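PDB 2QG7: ethanolamine kinase Pv091845 from Plasmodium vivax, which probably phosphorylates ethanolamine, the first step in making phosphatidylethanolamine from ethanolamine. Local coordinates for residues K70-K75 with C91-L96. Numbering follows the deposited sequence.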
ATOM      1  N   LYS D  70     -15.869 -32.904 -26.535  1.00 69.47           N
ATOM      2  CA  LYS D  70     -14.666 -33.589 -26.101  1.00 69.52           C
ATOM      3  C   LYS D  70     -13.400 -32.919 -26.638  1.00 69.75           C
ATOM      4  O   LYS D  70     -12.561 -32.502 -25.838  1.00 70.49           O
ATOM      5  CB  LYS D  70     -14.715 -35.069 -26.483  1.00 69.65           C
ATOM      6  CG  LYS D  70     -13.563 -35.917 -25.930  1.00 70.24           C
ATOM      7  CD  LYS D  70     -13.587 -37.320 -26.516  1.00 73.67           C
ATOM      8  CE  LYS D  70     -14.627 -38.230 -25.797  1.00 77.85           C
ATOM      9  NZ  LYS D  70     -14.723 -39.632 -26.362  1.00 79.28           N
ATOM     10  N   GLU D  71     -13.266 -32.800 -27.966  1.00 69.68           N
ATOM     11  CA  GLU D  71     -12.068 -32.169 -28.574  1.00 69.78           C
ATOM     12  C   GLU D  71     -11.942 -30.640 -28.407  1.00 68.84           C
ATOM     13  O   GLU D  71     -10.830 -30.090 -28.485  1.00 68.74           O
ATOM     14  CB  GLU D  71     -11.850 -32.603 -30.041  1.00 70.25           C
ATOM     15  CG  GLU D  71     -13.071 -32.457 -30.947  1.00 74.01           C
ATOM     16  CD  GLU D  71     -12.891 -33.103 -32.319  1.00 77.66           C
ATOM     17  OE1 GLU D  71     -13.633 -34.094 -32.596  1.00 79.92           O
ATOM     18  OE2 GLU D  71     -12.030 -32.624 -33.122  1.00 77.42           O
ATOM     19  N   LEU D  72     -13.062 -29.963 -28.163  1.00 68.26           N
ATOM     20  CA  LEU D  72     -13.038 -28.513 -27.860  1.00 67.77           C
ATOM     21  C   LEU D  72     -12.548 -28.230 -26.444  1.00 67.58           C
ATOM     22  O   LEU D  72     -11.915 -27.207 -26.206  1.00 67.76           O
ATOM     23  CB  LEU D  72     -14.410 -27.835 -28.098  1.00 67.53           C
ATOM     24  CG  LEU D  72     -14.971 -27.755 -29.538  1.00 65.64           C
ATOM     25  CD1 LEU D  72     -16.431 -27.250 -29.563  1.00 61.13           C
ATOM     26  CD2 LEU D  72     -14.048 -26.949 -30.468  1.00 62.65           C
ATOM     27  N   LEU D  73     -12.840 -29.144 -25.521  1.00 67.65           N
ATOM     28  CA  LEU D  73     -12.365 -29.052 -24.133  1.00 67.65           C
ATOM     29  C   LEU D  73     -10.874 -29.280 -24.031  1.00 68.21           C
ATOM     30  O   LEU D  73     -10.222 -28.713 -23.156  1.00 68.88           O
ATOM     31  CB  LEU D  73     -13.088 -30.044 -23.221  1.00 66.67           C
ATOM     32  CG  LEU D  73     -14.508 -29.673 -22.791  1.00 64.99           C
ATOM     33  CD1 LEU D  73     -15.206 -30.891 -22.184  1.00 63.81           C
ATOM     34  CD2 LEU D  73     -14.507 -28.531 -21.834  1.00 62.23           C
ATOM     35  N   LYS D  74     -10.357 -30.125 -24.919  1.00 68.99           N
ATOM     36  CA  LYS D  74      -8.934 -30.472 -24.977  1.00 69.31           C
ATOM     37  C   LYS D  74      -8.135 -29.404 -25.714  1.00 68.77           C
ATOM     38  O   LYS D  74      -6.959 -29.192 -25.419  1.00 68.90           O
ATOM     39  CB  LYS D  74      -8.738 -31.818 -25.684  1.00 69.65           C
ATOM     40  CG  LYS D  74      -9.426 -32.993 -25.011  1.00 72.35           C
ATOM     41  CD  LYS D  74      -8.566 -33.570 -23.863  1.00 77.55           C
ATOM     42  CE  LYS D  74      -9.506 -34.466 -22.978  1.00 80.32           C
ATOM     43  NZ  LYS D  74      -8.658 -34.993 -21.844  1.00 82.99           N
ATOM     44  N   LYS D  75      -8.772 -28.736 -26.672  1.00 68.56           N
ATOM     45  CA  LYS D  75      -8.089 -27.693 -27.431  1.00 68.38           C
ATOM     46  C   LYS D  75      -7.992 -26.345 -26.711  1.00 67.74           C
ATOM     47  O   LYS D  75      -7.031 -25.611 -26.932  1.00 67.71           O
ATOM     48  CB  LYS D  75      -8.706 -27.530 -28.830  1.00 68.91           C
ATOM     49  CG  LYS D  75      -7.900 -26.563 -29.778  1.00 70.63           C
ATOM     50  CD  LYS D  75      -8.156 -26.883 -31.252  1.00 72.72           C
ATOM     51  CE  LYS D  75      -9.358 -26.139 -31.787  1.00 73.97           C
ATOM     52  NZ  LYS D  75      -9.474 -26.320 -33.272  1.00 76.39           N
ATOM     53  N   CYS D  91     -18.545 -24.435 -19.898  1.00 61.79           N
ATOM     54  CA  CYS D  91     -19.132 -25.140 -18.761  1.00 62.37           C
ATOM     55  C   CYS D  91     -20.156 -26.197 -19.123  1.00 63.01           C
ATOM     56  O   CYS D  91     -20.236 -27.224 -18.448  1.00 64.02           O
ATOM     57  CB  CYS D  91     -19.722 -24.147 -17.770  1.00 61.48           C
ATOM     58  SG  CYS D  91     -18.420 -23.315 -16.866  1.00 62.33           S
ATOM     59  N   LYS D  92     -20.944 -25.945 -20.165  1.00 63.71           N
ATOM     60  CA  LYS D  92     -21.883 -26.939 -20.684  1.00 64.54           C
ATOM     61  C   LYS D  92     -21.162 -28.172 -21.185  1.00 64.37           C
ATOM     62  O   LYS D  92     -21.690 -29.271 -21.081  1.00 64.59           O
ATOM     63  CB  LYS D  92     -22.685 -26.375 -21.860  1.00 65.23           C
ATOM     64  CG  LYS D  92     -23.905 -25.564 -21.488  1.00 67.99           C
ATOM     65  CD  LYS D  92     -24.480 -24.879 -22.726  1.00 71.81           C
ATOM     66  CE  LYS D  92     -25.330 -25.839 -23.542  1.00 73.15           C
ATOM     67  NZ  LYS D  92     -26.024 -25.114 -24.658  1.00 75.30           N
ATOM     68  N   TYR D  93     -19.986 -27.974 -21.785  1.00 64.76           N
ATOM     69  CA  TYR D  93     -19.174 -29.070 -22.324  1.00 65.00           C
ATOM     70  C   TYR D  93     -18.442 -29.838 -21.224  1.00 64.94           C
ATOM     71  O   TYR D  93     -18.213 -31.051 -21.355  1.00 64.67           O
ATOM     72  CB  TYR D  93     -18.149 -28.563 -23.344  1.00 65.28           C
ATOM     73  CG  TYR D  93     -18.713 -27.815 -24.524  1.00 67.12           C
ATOM     74  CD1 TYR D  93     -20.013 -28.065 -24.990  1.00 69.48           C
ATOM     75  CD2 TYR D  93     -17.932 -26.879 -25.204  1.00 69.58           C
ATOM     76  CE1 TYR D  93     -20.537 -27.374 -26.081  1.00 71.65           C
ATOM     77  CE2 TYR D  93     -18.444 -26.172 -26.301  1.00 71.70           C
ATOM     78  CZ  TYR D  93     -19.747 -26.427 -26.732  1.00 72.59           C
ATOM     79  OH  TYR D  93     -20.249 -25.751 -27.821  1.00 73.79           O
ATOM     80  N   VAL D  94     -18.051 -29.120 -20.164  1.00 64.83           N
ATOM     81  CA  VAL D  94     -17.487 -29.740 -18.967  1.00 64.63           C
ATOM     82  C   VAL D  94     -18.499 -30.728 -18.426  1.00 64.46           C
ATOM     83  O   VAL D  94     -18.163 -31.894 -18.188  1.00 65.21           O
ATOM     84  CB  VAL D  94     -17.039 -28.691 -17.889  1.00 65.08           C
ATOM     85  CG1 VAL D  94     -16.696 -29.364 -16.569  1.00 63.85           C
ATOM     86  CG2 VAL D  94     -15.813 -27.878 -18.383  1.00 64.51           C
ATOM     87  N   MET D  95     -19.741 -30.281 -18.296  1.00 64.02           N
ATOM     88  CA  MET D  95     -20.827 -31.129 -17.805  1.00 64.57           C
ATOM     89  C   MET D  95     -21.229 -32.256 -18.768  1.00 65.02           C
ATOM     90  O   MET D  95     -21.740 -33.305 -18.355  1.00 65.34           O
ATOM     91  CB  MET D  95     -22.064 -30.272 -17.445  1.00 64.02           C
ATOM     92  CG  MET D  95     -21.872 -29.326 -16.216  1.00 63.74           C
ATOM     93  SD  MET D  95     -21.079 -30.040 -14.730  1.00 62.63           S
ATOM     94  CE  MET D  95     -22.205 -31.419 -14.240  1.00 58.49           C
ATOM     95  N   LEU D  96     -21.031 -32.027 -20.056  1.00 65.56           N
ATOM     96  CA  LEU D  96     -21.436 -32.999 -21.053  1.00 66.31           C
ATOM     97  C   LEU D  96     -20.438 -34.160 -21.159  1.00 66.70           C
ATOM     98  O   LEU D  96     -20.847 -35.317 -21.304  1.00 67.42           O
ATOM     99  CB  LEU D  96     -21.650 -32.314 -22.418  1.00 66.34           C
ATOM    100  CG  LEU D  96     -22.048 -33.122 -23.672  1.00 66.24           C
ATOM    101  CD1 LEU D  96     -23.454 -33.759 -23.574  1.00 64.53           C
ATOM    102  CD2 LEU D  96     -21.943 -32.226 -24.884  1.00 66.23           C
TER
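Leu-73 is the bump of this helix pair: its forked end drives into the hollow between the root of Tyr-93 and the flank of Val-94. The stem of the fork, Leu-73 CG, lies 3.8 Å from Tyr-93 CB, while its CD2 branch reaches Val-94 CG2 at 3.7 Å. Its other branch, CD1, lies over the Tyr-93 carbonyl, 3.5 Å from its C. A branched leucine suits the place, since its two methyls can touch a backbone and a neighbouring side chain at once, and the beta-branched valine offers CG2 as a compact wall. The axes of 70-75 and 91-96 approach to 9.7 Å and cross at -119°; their parent helices, 65-75 and 84-98, precede the five-stranded sheet of the kinase-like N-terminal lobe, and Val-94 also packs on Ile-138 of that sheet, linking the pair to the strands. One residue before Leu-73, Leu-72 meets the Tyr-93 ring obliquely, its CD1 4.0 Å from CE2. With CG anti to its carbonyl carbon (chi1 -57°), Tyr-93 turns its ring along Leu-72, and Ile-59 touches both side chains. Tyrosine fits because its para hydroxyl extends beyond Leu-73, alongside Leu-72, to a hydrogen bond with the backbone O of Leu-57.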